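Long-range contacts in post-proline cleaving enzyme (Rickettsia typhi, PDB 4HVT), which probably cleaves peptide bonds after proline as a serine oligopeptidase, pairing an N-terminal beta-propeller with an alpha/beta-hydrolase domain: residues N92-W97 with G126-Y131; I116-L121 with Y144-S149. All blocks are in the same frame, centred on the assembly; numbering follows the deposited sequence.

Contact 1: N92-W97 with G126-Y131; sequences NPQGLW and GKKVAY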
ATOM      1  N   ASN A  92      10.926 -21.325   3.025  1.00 20.21           N
ATOM      2  CA  ASN A  92      11.054 -20.432   1.848  1.00 19.49           C
ATOM      3  C   ASN A  92      10.630 -19.038   2.258  1.00 17.87           C
ATOM      4  O   ASN A  92       9.537 -18.550   1.905  1.00 16.52           O
ATOM      5  CB  ASN A  92      10.207 -20.915   0.650  1.00 19.50           C
ATOM      6  CG  ASN A  92      10.870 -22.044  -0.091  1.00 20.93           C
ATOM      7  OD1 ASN A  92      11.839 -21.836  -0.837  1.00 22.56           O
ATOM      8  ND2 ASN A  92      10.382 -23.242   0.126  1.00 21.21           N
ATOM      9  N   PRO A  93      11.484 -18.389   3.051  1.00 17.91           N
ATOM     10  CA  PRO A  93      11.100 -17.052   3.469  1.00 17.13           C
ATOM     11  C   PRO A  93      11.098 -15.984   2.392  1.00 16.43           C
ATOM     12  O   PRO A  93      10.342 -15.027   2.513  1.00 15.56           O
ATOM     13  CB  PRO A  93      12.126 -16.720   4.562  1.00 17.73           C
ATOM     14  CG  PRO A  93      13.332 -17.528   4.206  1.00 18.46           C
ATOM     15  CD  PRO A  93      12.744 -18.830   3.692  1.00 18.74           C
ATOM     16  N   GLN A  94      11.922 -16.132   1.357  1.00 16.35           N
ATOM     17  CA  GLN A  94      11.889 -15.213   0.222  1.00 15.92           C
ATOM     18  C   GLN A  94      10.703 -15.542  -0.670  1.00 15.16           C
ATOM     19  O   GLN A  94      10.054 -14.660  -1.185  1.00 14.42           O
ATOM     20  CB  GLN A  94      13.215 -15.272  -0.528  1.00 17.03           C
ATOM     21  CG  GLN A  94      13.462 -14.003  -1.301  1.00 17.63           C
ATOM     22  CD  GLN A  94      13.606 -12.804  -0.374  1.00 17.45           C
ATOM     23  OE1 GLN A  94      14.493 -12.771   0.463  1.00 19.60           O
ATOM     24  NE2 GLN A  94      12.637 -11.897  -0.442  1.00 17.59           N
ATOM     25  N   GLY A  95      10.406 -16.846  -0.798  1.00 15.13           N
ATOM     26  CA  GLY A  95       9.134 -17.295  -1.373  1.00 14.57           C
ATOM     27  C   GLY A  95       9.172 -18.056  -2.691  1.00 14.71           C
ATOM     28  O   GLY A  95      10.185 -18.070  -3.408  1.00 14.99           O
ATOM     29  N   LEU A  96       8.019 -18.648  -3.009  1.00 14.24           N
ATOM     30  CA  LEU A  96       7.795 -19.464  -4.171  1.00 14.43           C
ATOM     31  C   LEU A  96       6.675 -18.861  -4.990  1.00 13.62           C
ATOM     32  O   LEU A  96       5.569 -18.673  -4.492  1.00 13.14           O
ATOM     33  CB  LEU A  96       7.309 -20.858  -3.743  1.00 15.09           C
ATOM     34  CG  LEU A  96       8.267 -21.680  -2.886  1.00 16.23           C
ATOM     35  CD1 LEU A  96       7.595 -22.985  -2.469  1.00 16.86           C
ATOM     36  CD2 LEU A  96       9.599 -21.920  -3.571  1.00 16.70           C
ATOM     37  N   TRP A  97       6.943 -18.592  -6.262  1.00 13.46           N
ATOM     38  CA  TRP A  97       5.881 -18.334  -7.216  1.00 13.05           C
ATOM     39  C   TRP A  97       5.465 -19.664  -7.854  1.00 13.57           C
ATOM     40  O   TRP A  97       6.298 -20.428  -8.341  1.00 13.92           O
ATOM     41  CB  TRP A  97       6.337 -17.314  -8.247  1.00 12.71           C
ATOM     42  CG  TRP A  97       5.303 -16.913  -9.283  1.00 12.36           C
ATOM     43  CD1 TRP A  97       4.074 -16.381  -9.059  1.00 11.93           C
ATOM     44  CD2 TRP A  97       5.491 -16.916 -10.709  1.00 12.51           C
ATOM     45  NE1 TRP A  97       3.435 -16.126 -10.267  1.00 12.06           N
ATOM     46  CE2 TRP A  97       4.306 -16.400 -11.290  1.00 12.02           C
ATOM     47  CE3 TRP A  97       6.556 -17.309 -11.555  1.00 13.00           C
ATOM     48  CZ2 TRP A  97       4.131 -16.303 -12.678  1.00 12.32           C
ATOM     49  CZ3 TRP A  97       6.392 -17.204 -12.916  1.00 12.96           C
ATOM     50  CH2 TRP A  97       5.194 -16.676 -13.474  1.00 12.72           C
ATOM     51  N   GLY A 126      23.720 -14.326  -3.930  1.00 42.16           N
ATOM     52  CA  GLY A 126      24.347 -13.870  -2.684  1.00 41.10           C
ATOM     53  C   GLY A 126      23.706 -12.655  -2.022  1.00 40.01           C
ATOM     54  O   GLY A 126      24.331 -12.010  -1.179  1.00 41.29           O
ATOM     55  N   LYS A 127      22.452 -12.361  -2.380  1.00 34.93           N
ATOM     56  CA  LYS A 127      21.701 -11.228  -1.822  1.00 32.33           C
ATOM     57  C   LYS A 127      20.221 -11.611  -1.849  1.00 28.15           C
ATOM     58  O   LYS A 127      19.841 -12.447  -2.661  1.00 26.65           O
ATOM     59  CB  LYS A 127      21.937  -9.957  -2.654  1.00 32.36           C
ATOM     60  N   LYS A 128      19.425 -11.039  -0.943  1.00 25.88           N
ATOM     61  CA  LYS A 128      17.988 -11.301  -0.892  1.00 24.46           C
ATOM     62  C   LYS A 128      17.436 -10.764  -2.233  1.00 22.14           C
ATOM     63  O   LYS A 128      17.632  -9.593  -2.517  1.00 21.22           O
ATOM     64  CB  LYS A 128      17.293 -10.515   0.239  1.00 25.85           C
ATOM     65  CG  LYS A 128      17.386 -10.994   1.703  1.00 28.46           C
ATOM     66  CD  LYS A 128      16.085 -10.570   2.425  1.00 30.12           C
ATOM     67  CE  LYS A 128      16.167 -10.182   3.904  1.00 30.93           C
ATOM     68  NZ  LYS A 128      17.206 -10.889   4.699  1.00 32.29           N
ATOM     69  N   VAL A 129      16.804 -11.609  -3.045  1.00 20.04           N
ATOM     70  CA  VAL A 129      16.094 -11.183  -4.274  1.00 18.33           C
ATOM     71  C   VAL A 129      14.609 -11.352  -3.982  1.00 16.59           C
ATOM     72  O   VAL A 129      14.160 -12.443  -3.763  1.00 17.19           O
ATOM     73  CB  VAL A 129      16.483 -12.060  -5.491  1.00 19.12           C
ATOM     74  CG1 VAL A 129      15.699 -11.647  -6.717  1.00 19.08           C
ATOM     75  CG2 VAL A 129      17.971 -11.950  -5.793  1.00 20.35           C
ATOM     76  N   ALA A 130      13.892 -10.241  -3.903  1.00 15.28           N
ATOM     77  CA  ALA A 130      12.476 -10.197  -3.595  1.00 14.02           C
ATOM     78  C   ALA A 130      11.628 -10.189  -4.854  1.00 13.39           C
ATOM     79  O   ALA A 130      11.915  -9.477  -5.806  1.00 13.08           O
ATOM     80  CB  ALA A 130      12.174  -8.951  -2.768  1.00 13.77           C
ATOM     81  N   TYR A 131      10.567 -11.005  -4.867  1.00 12.71           N
ATOM     82  CA  TYR A 131       9.556 -10.996  -5.918  1.00 12.98           C
ATOM     83  C   TYR A 131       8.698  -9.767  -5.831  1.00 12.11           C
ATOM     84  O   TYR A 131       8.167  -9.427  -4.754  1.00 11.68           O
ATOM     85  CB  TYR A 131       8.655 -12.203  -5.713  1.00 13.82           C
ATOM     86  CG  TYR A 131       7.390 -12.270  -6.534  1.00 14.53           C
ATOM     87  CD1 TYR A 131       7.425 -12.570  -7.870  1.00 16.15           C
ATOM     88  CD2 TYR A 131       6.149 -12.026  -5.951  1.00 15.40           C
ATOM     89  CE1 TYR A 131       6.261 -12.647  -8.630  1.00 16.95           C
ATOM     90  CE2 TYR A 131       4.981 -12.143  -6.682  1.00 15.79           C
ATOM     91  CZ  TYR A 131       5.046 -12.450  -8.008  1.00 16.66           C
ATOM     92  OH  TYR A 131       3.882 -12.542  -8.724  1.00 17.92           O
TER
HETATM   93  O   HOH W   1      10.126 -12.146  -2.186  1.00 14.06           O
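Q94 lies across the backbone of V129 and A130, its CG only 3.0 Å from V129 O and its NE2 3.6 Å from A130 CA. The first torsion sets CG opposite the backbone N (chi1 -156°), and a bend at chi2 then lays the amide along the 128-131 backbone. OE1 rests against the aliphatic part of K128, 3.4 Å from CD, with the two side chains at about a right angle. The ammonium end of that lysine travels on to a salt bridge with D679. NE2 has a double task: it donates to S686 O and also to a water. That water, 3.1 Å from Q94 NE2, gives a proton to Q94 O at 2.7 Å and accepts from Y131 N at 2.9 Å, so it stitches the two backbones together where the strands themselves do not pair.

Further along, W97 and Y131 meet as nearly parallel rings slid well apart: the planes are 23° apart, with 5.3 Å between the tryptophan five-membered ring and the tyrosine ring centroids. CE1 of Y131 sits over one face of the indole. F86 stacks on Y131, while W161 and Y144 meet W97 edge-to-face, making an aromatic seam between the first two blades of the propeller. At the other end, S686 and D679 belong to the hydrolase domain, so Q94 and K128 stand at the domain interface. Buried V129 O has no conventional hydrogen-bond partner and faces the Q94 methylene instead, probably at some energetic cost, while the water and the Q94 amide satisfy the polar groups beside it.

Contact 2: I116-L121 with Y144-S149; sequences IDFDKL and YLISMS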
ATOM      1  N   ILE A 116       9.097 -20.379  -9.766  1.00 15.65           N
ATOM      2  CA  ILE A 116      10.315 -19.722  -9.359  1.00 15.73           C
ATOM      3  C   ILE A 116      10.453 -19.774  -7.854  1.00 16.16           C
ATOM      4  O   ILE A 116       9.550 -19.347  -7.134  1.00 15.62           O
ATOM      5  CB  ILE A 116      10.446 -18.240  -9.800  1.00 15.09           C
ATOM      6  CG1 ILE A 116      10.326 -18.118 -11.325  1.00 14.89           C
ATOM      7  CG2 ILE A 116      11.802 -17.749  -9.356  1.00 15.39           C
ATOM      8  CD1 ILE A 116      10.172 -16.709 -11.857  1.00 14.36           C
ATOM      9  N   ASP A 117      11.603 -20.295  -7.411  1.00 16.98           N
ATOM     10  CA  ASP A 117      11.992 -20.314  -5.997  1.00 17.69           C
ATOM     11  C   ASP A 117      12.978 -19.157  -5.751  1.00 17.85           C
ATOM     12  O   ASP A 117      14.174 -19.226  -6.136  1.00 18.22           O
ATOM     13  CB  ASP A 117      12.612 -21.678  -5.650  1.00 18.79           C
ATOM     14  CG  ASP A 117      13.025 -21.812  -4.185  1.00 19.65           C
ATOM     15  OD1 ASP A 117      13.312 -20.816  -3.518  1.00 19.46           O
ATOM     16  OD2 ASP A 117      13.090 -22.982  -3.659  1.00 21.44           O
ATOM     17  N   PHE A 118      12.499 -18.136  -5.037  1.00 17.44           N
ATOM     18  CA  PHE A 118      13.304 -16.925  -4.819  1.00 17.39           C
ATOM     19  C   PHE A 118      14.363 -17.134  -3.755  1.00 18.67           C
ATOM     20  O   PHE A 118      15.351 -16.424  -3.725  1.00 19.42           O
ATOM     21  CB  PHE A 118      12.434 -15.678  -4.511  1.00 16.51           C
ATOM     22  CG  PHE A 118      11.737 -15.175  -5.715  1.00 15.85           C
ATOM     23  CD1 PHE A 118      10.552 -15.777  -6.154  1.00 15.31           C
ATOM     24  CD2 PHE A 118      12.303 -14.195  -6.500  1.00 15.43           C
ATOM     25  CE1 PHE A 118       9.952 -15.363  -7.345  1.00 15.04           C
ATOM     26  CE2 PHE A 118      11.679 -13.783  -7.689  1.00 15.03           C
ATOM     27  CZ  PHE A 118      10.525 -14.377  -8.110  1.00 14.87           C
ATOM     28  N   ASP A 119      14.176 -18.139  -2.901  1.00 19.67           N
ATOM     29  CA  ASP A 119      15.233 -18.496  -1.937  1.00 20.82           C
ATOM     30  C   ASP A 119      16.448 -19.075  -2.668  1.00 22.80           C
ATOM     31  O   ASP A 119      17.578 -18.733  -2.352  1.00 23.45           O
ATOM     32  CB  ASP A 119      14.680 -19.461  -0.917  1.00 20.79           C
ATOM     33  CG  ASP A 119      13.567 -18.835  -0.125  1.00 19.96           C
ATOM     34  OD1 ASP A 119      13.859 -18.161   0.880  1.00 19.53           O
ATOM     35  OD2 ASP A 119      12.395 -19.023  -0.506  1.00 19.61           O
ATOM     36  N   LYS A 120      16.201 -19.941  -3.647  1.00 24.95           N
ATOM     37  CA  LYS A 120      17.271 -20.481  -4.484  1.00 28.09           C
ATOM     38  C   LYS A 120      17.973 -19.404  -5.288  1.00 28.51           C
ATOM     39  O   LYS A 120      19.212 -19.397  -5.395  1.00 29.70           O
ATOM     40  CB  LYS A 120      16.725 -21.517  -5.452  1.00 31.60           C
ATOM     41  CG  LYS A 120      16.662 -22.912  -4.903  1.00 35.05           C
ATOM     42  CD  LYS A 120      16.115 -23.882  -5.941  1.00 38.09           C
ATOM     43  CE  LYS A 120      15.784 -25.214  -5.293  1.00 41.81           C
ATOM     44  NZ  LYS A 120      14.598 -25.847  -5.933  1.00 44.75           N
ATOM     45  N   LEU A 121      17.190 -18.493  -5.857  1.00 25.98           N
ATOM     46  CA  LEU A 121      17.744 -17.380  -6.605  1.00 26.36           C
ATOM     47  C   LEU A 121      18.654 -16.536  -5.739  1.00 25.89           C
ATOM     48  O   LEU A 121      19.715 -16.094  -6.186  1.00 27.06           O
ATOM     49  CB  LEU A 121      16.620 -16.494  -7.154  1.00 26.21           C
ATOM     50  CG  LEU A 121      16.057 -16.792  -8.526  1.00 26.86           C
ATOM     51  CD1 LEU A 121      15.110 -15.641  -8.868  1.00 25.30           C
ATOM     52  CD2 LEU A 121      17.171 -16.968  -9.578  1.00 28.21           C
ATOM     53  N   TYR A 144       6.973 -14.137 -19.504  1.00 13.63           N
ATOM     54  CA  TYR A 144       6.684 -13.243 -18.398  1.00 12.99           C
ATOM     55  C   TYR A 144       7.876 -12.350 -18.158  1.00 12.58           C
ATOM     56  O   TYR A 144       8.995 -12.768 -18.379  1.00 12.98           O
ATOM     57  CB  TYR A 144       6.424 -14.032 -17.098  1.00 13.35           C
ATOM     58  CG  TYR A 144       5.103 -14.752 -17.042  1.00 13.62           C
ATOM     59  CD1 TYR A 144       4.944 -15.976 -17.681  1.00 14.40           C
ATOM     60  CD2 TYR A 144       4.016 -14.216 -16.358  1.00 13.72           C
ATOM     61  CE1 TYR A 144       3.742 -16.660 -17.624  1.00 15.04           C
ATOM     62  CE2 TYR A 144       2.813 -14.908 -16.284  1.00 14.08           C
ATOM     63  CZ  TYR A 144       2.679 -16.115 -16.914  1.00 14.88           C
ATOM     64  OH  TYR A 144       1.453 -16.750 -16.849  1.00 15.07           O
ATOM     65  N   LEU A 145       7.644 -11.106 -17.763  1.00 11.71           N
ATOM     66  CA  LEU A 145       8.708 -10.266 -17.204  1.00 11.36           C
ATOM     67  C   LEU A 145       8.547 -10.333 -15.700  1.00 10.91           C
ATOM     68  O   LEU A 145       7.497  -9.971 -15.186  1.00 10.66           O
ATOM     69  CB  LEU A 145       8.569  -8.823 -17.705  1.00 11.14           C
ATOM     70  CG  LEU A 145       8.705  -8.765 -19.211  1.00 11.57           C
ATOM     71  CD1 LEU A 145       8.124  -7.447 -19.720  1.00 11.49           C
ATOM     72  CD2 LEU A 145      10.127  -8.976 -19.715  1.00 12.31           C
ATOM     73  N   ILE A 146       9.554 -10.845 -15.005  1.00 11.05           N
ATOM     74  CA  ILE A 146       9.489 -10.996 -13.562  1.00 10.93           C
ATOM     75  C   ILE A 146      10.152  -9.805 -12.910  1.00 10.84           C
ATOM     76  O   ILE A 146      11.347  -9.657 -13.056  1.00 11.38           O
ATOM     77  CB  ILE A 146      10.177 -12.302 -13.053  1.00 11.39           C
ATOM     78  CG1 ILE A 146       9.794 -13.534 -13.891  1.00 11.56           C
ATOM     79  CG2 ILE A 146       9.922 -12.496 -11.573  1.00 11.47           C
ATOM     80  CD1 ILE A 146       8.349 -13.917 -13.838  1.00 11.40           C
ATOM     81  N   SER A 147       9.382  -8.985 -12.187  1.00 10.69           N
ATOM     82  CA  SER A 147       9.922  -7.865 -11.408  1.00 10.63           C
ATOM     83  C   SER A 147      10.507  -8.315 -10.088  1.00 11.18           C
ATOM     84  O   SER A 147       9.942  -9.187  -9.406  1.00 11.17           O
ATOM     85  CB  SER A 147       8.858  -6.820 -11.151  1.00 10.23           C
ATOM     86  OG  SER A 147       8.486  -6.175 -12.368  1.00 10.35           O
ATOM     87  N   MET A 148      11.640  -7.719  -9.751  1.00 11.70           N
ATOM     88  CA  MET A 148      12.455  -8.110  -8.599  1.00 12.71           C
ATOM     89  C   MET A 148      13.168  -6.899  -8.017  1.00 12.61           C
ATOM     90  O   MET A 148      13.434  -5.911  -8.713  1.00 12.32           O
ATOM     91  CB  MET A 148      13.508  -9.152  -8.990  1.00 14.84           C
ATOM     92  CG  MET A 148      12.925 -10.470  -9.415  1.00 16.35           C
ATOM     93  SD  MET A 148      14.234 -11.570 -10.025  1.00 20.20           S
ATOM     94  CE  MET A 148      14.567 -10.970 -11.585  1.00 19.13           C
ATOM     95  N   SER A 149      13.478  -6.978  -6.732  1.00 12.45           N
ATOM     96  CA  SER A 149      14.320  -5.971  -6.095  1.00 12.93           C
ATOM     97  C   SER A 149      15.320  -6.662  -5.184  1.00 13.82           C
ATOM     98  O   SER A 149      15.129  -7.807  -4.756  1.00 13.93           O
ATOM     99  CB  SER A 149      13.456  -5.009  -5.280  1.00 12.66           C
ATOM    100  OG  SER A 149      12.743  -5.704  -4.239  1.00 12.35           O
TER
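I116, one residue before the end of strand 113-117, points its CD1 at I146, and the two side chains meet tip to tip with I116 CD1 3.8 Å from I146 CG1. Its other branch serves a neighbour in its own segment: I116 CG2 lies 3.6 Å above the plane of the F118 ring, displaced toward the rim, so the isoleucine touches both the facing strand and the phenylalanine.

D117 turns strand into helix as the N-cap residue. Its OD1 accepts from K120 N at 3.0 Å in a fairly straight bond (162°) that arrives from well above the carboxylate plane, while the bond from D119 N to the same oxygen is weak. The first helical backbone bond, L121 N to D117 O at 3.1 Å, follows directly.

This strand-to-helix junction closes the first blade of the beta-propeller, and helix 118-125 leads on to strand 129-136, the first strand of the next blade; strand 143-150 is the second strand of that blade. The contact is therefore apolar packing between adjacent blades.

F118 drives its ring edge into the facing strand. I146 CG2 sits in the ring plane, 4.0 Å from F118 CZ, and M148 CG lies 3.9 Å from F118 CE2. The methionine sulfur makes a Met-aromatic contact at the edge as well: SD is 5.4 Å from the F118 ring centroid and 80° off the ring normal. Y131 meets the same phenylalanine ring at a steep tilt.

One helical turn on, L121 reaches M148 with CD1, 4.3 Å from SD. The sulfur touches the leucine methyl and the ring edge together, and the bend at the last methionine torsion (chi3 -77°) carries CE away from F118.

Contacts 1 and 2 have centres about 7 Å apart, and their segments alternate along the chain. They are joined directly: F118 N lies 2.8 Å from G95 O, and Q94 N lies 2.8 Å from D119 OD1, both probable hydrogen bonds, with D119 OD2 taking G95 N as well. The start of helix 118-125 thus holds the turn that carries Q94. Both contacts join the first blade and the helix after it to the second blade, contact 2 through apolar side chains, contact 1 on the side toward the hydrolase domain. Of the two, contact 1 meets the 679-687 part of the chain, which contains the histidine of a likely Ser-His-Asp triad.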